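Local coordinates for acyl-CoA Binding Protein (PDB 3FP5) that probably binds long-chain acyl-CoA esters in a small all-helical fold, serving fatty acid metabolism in the fungus Moniliophthora perniciosa, at residues 8-11 / 12-15; 25-28 / 29-32; 90-94 / 95-99. All coordinates share one frame; numbering follows the deposited sequence.

Interaction 1 (8-11 / 12-15); sequences FDKA and VEIV
With CG of F8 anti to the backbone N (chi1 170°) and CG2 of V12 anti to its own carbonyl carbon, ring and methyl are brought together one helical turn apart. CG2 of V12 sits over one face of the F8 ring, displaced toward the rim: it lies 3.8 Å from the ring centroid, 19° off the normal, a CH-pi contact, and its closest ring atom is CZ at 3.6 Å. On a more solvent-facing side of the same helix K10 pairs with E13. The K10 chain bends at chi2 (53°) and chi3, which turns it alongside the extended E13, the two side chains pointing the same way. NZ of K10 reaches OE1 of E13 at 2.9 Å, a salt bridge made from the syn side though well out of the carboxylate plane; CD and CE of K10 also lie along OE1. The backbone carries the i to i+4 bonds of the alpha-helix, from V12 N to F8 O (2.9 Å) through to V15 N to A11 O (2.8 Å). D9 takes its charge partner from K5. Helix 5-17 is flanked on several sides: F8 and V12 meet F38 of helix 28-42, F8 and A11 meet Y80 of helix 73-91, and I14 packs on Y99 and I103 of helix 94-105.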
ATOM      1  N   PHE A   8      -9.943  -0.573   1.806  1.00 10.15           N
ATOM      2  CA  PHE A   8      -8.539  -0.697   2.198  1.00 10.04           C
ATOM      3  C   PHE A   8      -8.183  -2.152   2.506  1.00 11.40           C
ATOM      4  O   PHE A   8      -7.181  -2.667   2.013  1.00 11.17           O
ATOM      5  CB  PHE A   8      -8.254   0.188   3.418  1.00  8.91           C
ATOM      6  CG  PHE A   8      -6.908  -0.053   4.046  1.00  9.15           C
ATOM      7  CD1 PHE A   8      -5.752   0.420   3.436  1.00  9.48           C
ATOM      8  CD2 PHE A   8      -6.797  -0.773   5.234  1.00 10.94           C
ATOM      9  CE1 PHE A   8      -4.492   0.202   4.017  1.00 13.42           C
ATOM     10  CE2 PHE A   8      -5.539  -1.011   5.824  1.00 11.55           C
ATOM     11  CZ  PHE A   8      -4.388  -0.517   5.219  1.00 11.58           C
ATOM     12  N   ASP A   9      -9.004  -2.823   3.308  1.00 10.25           N
ATOM     13  CA  ASP A   9      -8.685  -4.196   3.704  1.00 10.65           C
ATOM     14  C   ASP A   9      -8.665  -5.127   2.475  1.00 10.39           C
ATOM     15  O   ASP A   9      -7.805  -6.003   2.359  1.00 11.88           O
ATOM     16  CB  ASP A   9      -9.665  -4.695   4.769  1.00 14.30           C
ATOM     17  CG  ASP A   9      -9.474  -4.001   6.126  1.00 16.58           C
ATOM     18  OD1 ASP A   9      -8.412  -3.395   6.351  1.00 17.02           O
ATOM     19  OD2 ASP A   9     -10.379  -4.088   6.969  1.00 21.41           O
ATOM     20  N   LYS A  10      -9.581  -4.913   1.541  1.00 10.89           N
ATOM     21  CA  LYS A  10      -9.577  -5.713   0.309  1.00 10.63           C
ATOM     22  C   LYS A  10      -8.297  -5.453  -0.501  1.00 11.42           C
ATOM     23  O   LYS A  10      -7.657  -6.389  -1.000  1.00 11.91           O
ATOM     24  CB  LYS A  10     -10.833  -5.422  -0.525  1.00 10.93           C
ATOM     25  CG  LYS A  10     -10.973  -6.249  -1.815  1.00 11.86           C
ATOM     26  CD  LYS A  10     -10.856  -7.769  -1.580  1.00 12.40           C
ATOM     27  CE  LYS A  10     -11.995  -8.300  -0.723  1.00 14.72           C
ATOM     28  NZ  LYS A  10     -12.000  -9.785  -0.576  1.00 14.78           N
ATOM     29  N   ALA A  11      -7.910  -4.188  -0.624  1.00 10.34           N
ATOM     30  CA  ALA A  11      -6.677  -3.830  -1.316  1.00  9.66           C
ATOM     31  C   ALA A  11      -5.456  -4.519  -0.686  1.00 11.22           C
ATOM     32  O   ALA A  11      -4.587  -5.024  -1.401  1.00 10.42           O
ATOM     33  CB  ALA A  11      -6.483  -2.307  -1.339  1.00 11.95           C
ATOM     34  N   VAL A  12      -5.387  -4.516   0.645  1.00 10.65           N
ATOM     35  CA  VAL A  12      -4.291  -5.161   1.367  1.00 10.82           C
ATOM     36  C   VAL A  12      -4.244  -6.663   1.048  1.00 11.99           C
ATOM     37  O   VAL A  12      -3.181  -7.215   0.772  1.00 12.54           O
ATOM     38  CB  VAL A  12      -4.443  -4.954   2.886  1.00 11.76           C
ATOM     39  CG1 VAL A  12      -3.483  -5.857   3.674  1.00 11.24           C
ATOM     40  CG2 VAL A  12      -4.209  -3.487   3.230  1.00 11.69           C
ATOM     41  N   GLU A  13      -5.400  -7.315   1.084  1.00 10.66           N
ATOM     42  CA  GLU A  13      -5.479  -8.733   0.755  1.00 10.88           C
ATOM     43  C   GLU A  13      -4.929  -8.990  -0.641  1.00 13.59           C
ATOM     44  O   GLU A  13      -4.195  -9.954  -0.863  1.00 13.83           O
ATOM     45  CB  GLU A  13      -6.928  -9.216   0.840  1.00 12.58           C
ATOM     46  CG  GLU A  13      -7.092 -10.664   0.479  1.00 26.36           C
ATOM     47  CD  GLU A  13      -8.545 -11.100   0.466  1.00 30.27           C
ATOM     48  OE1 GLU A  13      -9.434 -10.233   0.698  1.00 19.49           O
ATOM     49  OE2 GLU A  13      -8.779 -12.307   0.231  1.00 26.67           O
ATOM     50  N   ILE A  14      -5.293  -8.124  -1.583  1.00 12.09           N
ATOM     51  CA  ILE A  14      -4.829  -8.264  -2.964  1.00 11.90           C
ATOM     52  C   ILE A  14      -3.311  -8.062  -3.057  1.00 11.89           C
ATOM     53  O   ILE A  14      -2.605  -8.876  -3.644  1.00 15.10           O
ATOM     54  CB  ILE A  14      -5.580  -7.297  -3.908  1.00 12.01           C
ATOM     55  CG1 ILE A  14      -7.032  -7.768  -4.073  1.00 11.92           C
ATOM     56  CG2 ILE A  14      -4.884  -7.205  -5.261  1.00 17.62           C
ATOM     57  CD1 ILE A  14      -7.943  -6.729  -4.664  1.00 14.77           C
ATOM     58  N   VAL A  15      -2.817  -6.981  -2.467  1.00  9.94           N
ATOM     59  CA  VAL A  15      -1.393  -6.693  -2.488  1.00  9.69           C
ATOM     60  C   VAL A  15      -0.594  -7.850  -1.886  1.00 13.99           C
ATOM     61  O   VAL A  15       0.414  -8.283  -2.459  1.00 17.87           O
ATOM     62  CB  VAL A  15      -1.078  -5.376  -1.747  1.00 12.13           C
ATOM     63  CG1 VAL A  15       0.414  -5.262  -1.508  1.00 14.13           C
ATOM     64  CG2 VAL A  15      -1.605  -4.187  -2.555  1.00 15.62           C
TER

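Interaction 2 (25-28 / 29-32); sequences KPTQ and DEQL
T27 and E30 grip each other in both directions. The backbone N of E30 donates to OG1 of T27 at 3.1 Å, and the backbone N of T27 returns a nearly straight bond (170°) to OE1 of E30 at 2.8 Å. The carboxylate receives it on the anti side, the donor standing 23° out of its plane. OE1 of E30 also comes within 3.3 Å of CA of P26, and CG2 of T27 lies alongside the same oxygen. What sets the threonine hydroxyl in place is its first torsion (chi1 65°), which lodges OG1 between the backbone N and the carbonyl carbon, over the first turn. E30 has CG beside its own backbone N and extends from there, carrying the carboxylate back to the N-H of T27. A water 2.7 Å from OE1 of E30 gives it a second donor and bridges to O of K25. Q31, bent at chi2, swings its amide back across the proline: NE2 is 3.3 Å from CG of P26, and a second water accepts from NE2 and donates to O of P26. The helical bonds begin here, Q31 N to O of T27 at 2.9 Å and L32 N to O of Q28. The reciprocal pair is a capping box, with T27 as N-cap, and the residue before the cap is a proline. It closes the first turn of helix 28-42 where the loop after helix 5-17 enters it.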
ATOM      1  N   LYS A  25       2.806  -6.502 -10.875  1.00 25.88           N
ATOM      2  CA  LYS A  25       3.988  -6.392 -10.034  1.00 26.18           C
ATOM      3  C   LYS A  25       4.291  -4.951  -9.646  1.00 25.91           C
ATOM      4  O   LYS A  25       4.719  -4.155 -10.486  1.00 27.31           O
ATOM      5  CB  LYS A  25       5.199  -6.990 -10.751  1.00 31.27           C
ATOM      6  CG  LYS A  25       6.429  -7.131  -9.870  1.00 38.94           C
ATOM      7  CD  LYS A  25       7.657  -7.488 -10.696  1.00 50.09           C
ATOM      8  CE  LYS A  25       8.796  -7.976  -9.815  1.00 55.17           C
ATOM      9  NZ  LYS A  25       8.982  -7.121  -8.610  1.00 56.44           N
ATOM     10  N   PRO A  26       4.084  -4.615  -8.367  1.00 22.91           N
ATOM     11  CA  PRO A  26       4.474  -3.286  -7.886  1.00 20.37           C
ATOM     12  C   PRO A  26       5.981  -3.135  -7.977  1.00 22.96           C
ATOM     13  O   PRO A  26       6.707  -4.104  -7.741  1.00 23.23           O
ATOM     14  CB  PRO A  26       4.052  -3.308  -6.413  1.00 21.79           C
ATOM     15  CG  PRO A  26       3.034  -4.407  -6.313  1.00 29.25           C
ATOM     16  CD  PRO A  26       3.502  -5.439  -7.295  1.00 23.89           C
ATOM     17  N   THR A  27       6.447  -1.940  -8.321  1.00 21.85           N
ATOM     18  CA  THR A  27       7.876  -1.657  -8.312  1.00 24.30           C
ATOM     19  C   THR A  27       8.387  -1.554  -6.875  1.00 24.79           C
ATOM     20  O   THR A  27       7.607  -1.554  -5.916  1.00 17.47           O
ATOM     21  CB  THR A  27       8.195  -0.338  -9.031  1.00 22.85           C
ATOM     22  OG1 THR A  27       7.615   0.747  -8.301  1.00 21.02           O
ATOM     23  CG2 THR A  27       7.645  -0.351 -10.454  1.00 25.06           C
ATOM     24  N   GLN A  28       9.703  -1.478  -6.726  1.00 24.88           N
ATOM     25  CA  GLN A  28      10.307  -1.327  -5.413  1.00 22.91           C
ATOM     26  C   GLN A  28       9.749  -0.081  -4.728  1.00 17.10           C
ATOM     27  O   GLN A  28       9.335  -0.132  -3.570  1.00 22.18           O
ATOM     28  CB  GLN A  28      11.831  -1.240  -5.547  1.00 33.80           C
ATOM     29  CG  GLN A  28      12.558  -0.767  -4.309  1.00 43.49           C
ATOM     30  CD  GLN A  28      14.060  -0.722  -4.518  1.00 55.51           C
ATOM     31  OE1 GLN A  28      14.634  -1.597  -5.170  1.00 59.92           O
ATOM     32  NE2 GLN A  28      14.705   0.300  -3.967  1.00 59.48           N
ATOM     33  N   ASP A  29       9.710   1.027  -5.465  1.00 20.64           N
ATOM     34  CA  ASP A  29       9.165   2.286  -4.949  1.00 20.19           C
ATOM     35  C   ASP A  29       7.689   2.151  -4.573  1.00 18.46           C
ATOM     36  O   ASP A  29       7.234   2.721  -3.580  1.00 19.50           O
ATOM     37  CB  ASP A  29       9.323   3.411  -5.973  1.00 25.89           C
ATOM     38  CG  ASP A  29      10.753   3.918  -6.075  1.00 34.00           C
ATOM     39  OD1 ASP A  29      11.587   3.547  -5.223  1.00 33.85           O
ATOM     40  OD2 ASP A  29      11.037   4.695  -7.013  1.00 34.14           O
ATOM     41  N   GLU A  30       6.941   1.405  -5.376  1.00 21.14           N
ATOM     42  CA  GLU A  30       5.518   1.205  -5.104  1.00 22.26           C
ATOM     43  C   GLU A  30       5.297   0.360  -3.839  1.00 19.85           C
ATOM     44  O   GLU A  30       4.331   0.562  -3.099  1.00 13.98           O
ATOM     45  CB  GLU A  30       4.806   0.612  -6.331  1.00 15.77           C
ATOM     46  CG  GLU A  30       4.598   1.646  -7.450  1.00 16.37           C
ATOM     47  CD  GLU A  30       4.203   1.045  -8.793  1.00 21.87           C
ATOM     48  OE1 GLU A  30       4.443  -0.161  -9.015  1.00 19.14           O
ATOM     49  OE2 GLU A  30       3.647   1.792  -9.637  1.00 25.07           O
ATOM     50  N   GLN A  31       6.199  -0.578  -3.577  1.00 18.03           N
ATOM     51  CA  GLN A  31       6.071  -1.392  -2.377  1.00 14.85           C
ATOM     52  C   GLN A  31       6.338  -0.551  -1.124  1.00 15.04           C
ATOM     53  O   GLN A  31       5.674  -0.715  -0.103  1.00 15.87           O
ATOM     54  CB  GLN A  31       7.003  -2.601  -2.432  1.00 18.40           C
ATOM     55  CG  GLN A  31       6.576  -3.654  -3.452  1.00 20.54           C
ATOM     56  CD  GLN A  31       5.351  -4.449  -3.012  1.00 26.16           C
ATOM     57  OE1 GLN A  31       4.754  -4.178  -1.966  1.00 27.85           O
ATOM     58  NE2 GLN A  31       4.977  -5.445  -3.810  1.00 26.93           N
ATOM     59  N   LEU A  32       7.308   0.354  -1.211  1.00 17.27           N
ATOM     60  CA  LEU A  32       7.550   1.290  -0.116  1.00 17.06           C
ATOM     61  C   LEU A  32       6.324   2.187   0.094  1.00 16.39           C
ATOM     62  O   LEU A  32       5.969   2.520   1.221  1.00 15.12           O
ATOM     63  CB  LEU A  32       8.789   2.135  -0.399  1.00 19.50           C
ATOM     64  CG  LEU A  32      10.103   1.406  -0.110  1.00 24.87           C
ATOM     65  CD1 LEU A  32      11.278   2.208  -0.634  1.00 29.16           C
ATOM     66  CD2 LEU A  32      10.257   1.123   1.383  1.00 25.45           C
TER
HETATM   67  O   HOH W   1       3.862  -1.583 -11.284  1.00 26.06           O
HETATM   68  O   HOH W   2       6.594  -6.300  -6.079  1.00 32.23           O

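Interaction 3 (90-94 / 95-99); sequences KADTE and ESKKY
At D92 the backbone leaves helix 73-91 with positive phi (57°), and T93, extended at psi 168°, turns the chain into the next helix. T93 and S96 face each other in a capping box, with T93 as N-cap of helix 94-105. The backbone N of S96 donates to OG1 of T93 at 3.0 Å, and the backbone N of T93 donates to OG of S96 at 2.9 Å, so each side-chain oxygen takes the other residue's N-H. Both hydroxyls stand between their own backbone N and carbonyl carbon (chi1 64° in T93), a rotation that turns each toward the other's backbone. S96 OG is also hydrogen-bonded to O of L88, which ties the cap to the preceding helix, while A91 and S96 both pack on I24. A water joins OG1 of T93 to OE1 of E95. A valine in place of T93 would probably leave the N-H of S96 without its capping acceptor and this water without one of its partners. The first turn is continued by K97 N bonding to O of T93 at 2.9 Å. Across the turn K97 runs back beside D92, the two side chains pointing the same way, and its chain bends at chi4 only at the end. There NZ of K97 forms a salt bridge with OD1 of D92 at 2.9 Å, coming from above the carboxylate plane.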
ATOM      1  N   LYS A  90      -2.706   0.089 -15.029  1.00 20.25           N
ATOM      2  CA  LYS A  90      -1.501   0.045 -15.847  1.00 23.64           C
ATOM      3  C   LYS A  90      -1.186  -1.381 -16.328  1.00 25.95           C
ATOM      4  O   LYS A  90      -0.715  -1.574 -17.450  1.00 28.88           O
ATOM      5  CB  LYS A  90      -0.319   0.605 -15.058  1.00 28.01           C
ATOM      6  CG  LYS A  90       0.989   0.655 -15.825  1.00 40.53           C
ATOM      7  CD  LYS A  90       0.971   1.761 -16.862  1.00 54.05           C
ATOM      8  CE  LYS A  90       2.287   1.834 -17.618  1.00 59.40           C
ATOM      9  NZ  LYS A  90       2.203   2.774 -18.772  1.00 62.70           N
ATOM     10  N   ALA A  91      -1.433  -2.372 -15.476  1.00 20.77           N
ATOM     11  CA  ALA A  91      -1.209  -3.770 -15.852  1.00 23.09           C
ATOM     12  C   ALA A  91      -2.152  -4.153 -16.985  1.00 22.11           C
ATOM     13  O   ALA A  91      -1.758  -4.828 -17.944  1.00 25.82           O
ATOM     14  CB  ALA A  91      -1.402  -4.690 -14.667  1.00 18.93           C
ATOM     15  N   ASP A  92      -3.409  -3.743 -16.851  1.00 20.75           N
ATOM     16  CA  ASP A  92      -4.364  -3.809 -17.943  1.00 21.48           C
ATOM     17  C   ASP A  92      -4.545  -5.226 -18.499  1.00 21.71           C
ATOM     18  O   ASP A  92      -4.438  -5.461 -19.710  1.00 26.75           O
ATOM     19  CB  ASP A  92      -3.933  -2.851 -19.051  1.00 30.04           C
ATOM     20  CG  ASP A  92      -4.943  -2.767 -20.173  1.00 30.07           C
ATOM     21  OD1 ASP A  92      -6.151  -2.602 -19.881  1.00 32.48           O
ATOM     22  OD2 ASP A  92      -4.522  -2.868 -21.345  1.00 39.46           O
ATOM     23  N   THR A  93      -4.807  -6.170 -17.603  1.00 16.00           N
ATOM     24  CA  THR A  93      -5.112  -7.543 -17.993  1.00 16.79           C
ATOM     25  C   THR A  93      -6.510  -7.901 -17.499  1.00 17.39           C
ATOM     26  O   THR A  93      -7.105  -7.178 -16.695  1.00 16.74           O
ATOM     27  CB  THR A  93      -4.092  -8.549 -17.410  1.00 21.70           C
ATOM     28  OG1 THR A  93      -4.177  -8.557 -15.981  1.00 21.62           O
ATOM     29  CG2 THR A  93      -2.667  -8.189 -17.828  1.00 23.53           C
ATOM     30  N   GLU A  94      -7.047  -9.016 -17.977  1.00 17.68           N
ATOM     31  CA  GLU A  94      -8.347  -9.445 -17.492  1.00 15.96           C
ATOM     32  C   GLU A  94      -8.259  -9.754 -16.009  1.00 13.69           C
ATOM     33  O   GLU A  94      -9.225  -9.569 -15.271  1.00 14.35           O
ATOM     34  CB  GLU A  94      -8.828 -10.672 -18.271  1.00 17.49           C
ATOM     35  CG  GLU A  94      -9.188 -10.345 -19.710  1.00 18.59           C
ATOM     36  CD  GLU A  94     -10.373  -9.400 -19.792  1.00 25.65           C
ATOM     37  OE1 GLU A  94     -11.293  -9.527 -18.957  1.00 24.96           O
ATOM     38  OE2 GLU A  94     -10.385  -8.533 -20.690  1.00 34.02           O
ATOM     39  N   GLU A  95      -7.095 -10.231 -15.575  1.00 14.80           N
ATOM     40  CA  GLU A  95      -6.879 -10.509 -14.160  1.00 13.68           C
ATOM     41  C   GLU A  95      -6.920  -9.214 -13.344  1.00 13.79           C
ATOM     42  O   GLU A  95      -7.617  -9.138 -12.330  1.00 15.31           O
ATOM     43  CB  GLU A  95      -5.554 -11.240 -13.934  1.00 15.71           C
ATOM     44  CG  GLU A  95      -5.251 -11.521 -12.460  1.00 18.33           C
ATOM     45  CD  GLU A  95      -3.918 -12.224 -12.247  1.00 24.50           C
ATOM     46  OE1 GLU A  95      -3.176 -12.423 -13.234  1.00 26.45           O
ATOM     47  OE2 GLU A  95      -3.618 -12.589 -11.086  1.00 26.03           O
ATOM     48  N   SER A  96      -6.196  -8.193 -13.796  1.00 13.54           N
ATOM     49  CA  SER A  96      -6.193  -6.918 -13.081  1.00 14.33           C
ATOM     50  C   SER A  96      -7.590  -6.277 -13.092  1.00 13.99           C
ATOM     51  O   SER A  96      -8.004  -5.666 -12.105  1.00 13.60           O
ATOM     52  CB  SER A  96      -5.117  -5.953 -13.611  1.00 17.13           C
ATOM     53  OG  SER A  96      -5.463  -5.370 -14.850  1.00 16.42           O
ATOM     54  N   LYS A  97      -8.320  -6.430 -14.194  1.00 13.85           N
ATOM     55  CA  LYS A  97      -9.683  -5.903 -14.251  1.00 15.06           C
ATOM     56  C   LYS A  97     -10.588  -6.555 -13.203  1.00 14.66           C
ATOM     57  O   LYS A  97     -11.447  -5.901 -12.602  1.00 14.98           O
ATOM     58  CB  LYS A  97     -10.275  -6.066 -15.654  1.00 21.61           C
ATOM     59  CG  LYS A  97      -9.732  -5.057 -16.650  1.00 28.66           C
ATOM     60  CD  LYS A  97     -10.386  -5.205 -18.020  1.00 43.14           C
ATOM     61  CE  LYS A  97      -9.813  -4.196 -19.010  1.00 50.35           C
ATOM     62  NZ  LYS A  97      -8.324  -4.279 -19.088  1.00 50.99           N
ATOM     63  N   LYS A  98     -10.393  -7.851 -12.985  1.00 12.83           N
ATOM     64  CA  LYS A  98     -11.137  -8.585 -11.975  1.00 14.57           C
ATOM     65  C   LYS A  98     -10.832  -8.043 -10.576  1.00 14.61           C
ATOM     66  O   LYS A  98     -11.733  -7.911  -9.737  1.00 15.31           O
ATOM     67  CB  LYS A  98     -10.755 -10.065 -12.059  1.00 18.45           C
ATOM     68  CG  LYS A  98     -11.798 -11.042 -11.575  1.00 27.30           C
ATOM     69  CD  LYS A  98     -11.401 -12.459 -12.005  1.00 27.98           C
ATOM     70  CE  LYS A  98     -12.383 -13.504 -11.500  1.00 29.89           C
ATOM     71  NZ  LYS A  98     -11.782 -14.875 -11.514  1.00 28.21           N
ATOM     72  N   TYR A  99      -9.564  -7.731 -10.316  1.00 13.86           N
ATOM     73  CA  TYR A  99      -9.175  -7.172  -9.019  1.00 12.86           C
ATOM     74  C   TYR A  99      -9.792  -5.799  -8.803  1.00 12.10           C
ATOM     75  O   TYR A  99     -10.297  -5.509  -7.717  1.00 14.11           O
ATOM     76  CB  TYR A  99      -7.657  -7.131  -8.856  1.00 12.27           C
ATOM     77  CG  TYR A  99      -7.046  -8.515  -8.901  1.00 16.52           C
ATOM     78  CD1 TYR A  99      -7.862  -9.643  -8.884  1.00 24.05           C
ATOM     79  CD2 TYR A  99      -5.674  -8.696  -8.974  1.00 17.53           C
ATOM     80  CE1 TYR A  99      -7.332 -10.917  -8.932  1.00 23.88           C
ATOM     81  CE2 TYR A  99      -5.122  -9.982  -9.014  1.00 16.35           C
ATOM     82  CZ  TYR A  99      -5.967 -11.083  -8.995  1.00 23.09           C
ATOM     83  OH  TYR A  99      -5.467 -12.367  -9.044  1.00 25.58           O
TER
HETATM   84  O   HOH W   3      -2.555 -10.631 -15.224  1.00 28.95           O

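In the fold
The three contacts follow one another in series along the chain: interaction 1 within helix 5-17, interaction 2 at the start of helix 28-42, and interaction 3 where helix 73-91 gives way to helix 94-105. Interactions 1 and 3, centres 15 Å apart, touch through CD1 of I14, 4.0 Å from O of Y99, a packing contact between helix 5-17 and helix 94-105. Interactions 1 and 2 approach to about 4 Å between nearest atoms without touching; interactions 2 and 3 lie farther apart, centres 17 Å and nearest atoms about 6 Å. Two are capping boxes at helix N-termini, marking where loop or turn passes into helix, while the mid-helix contact lies among the bundle's packed helices.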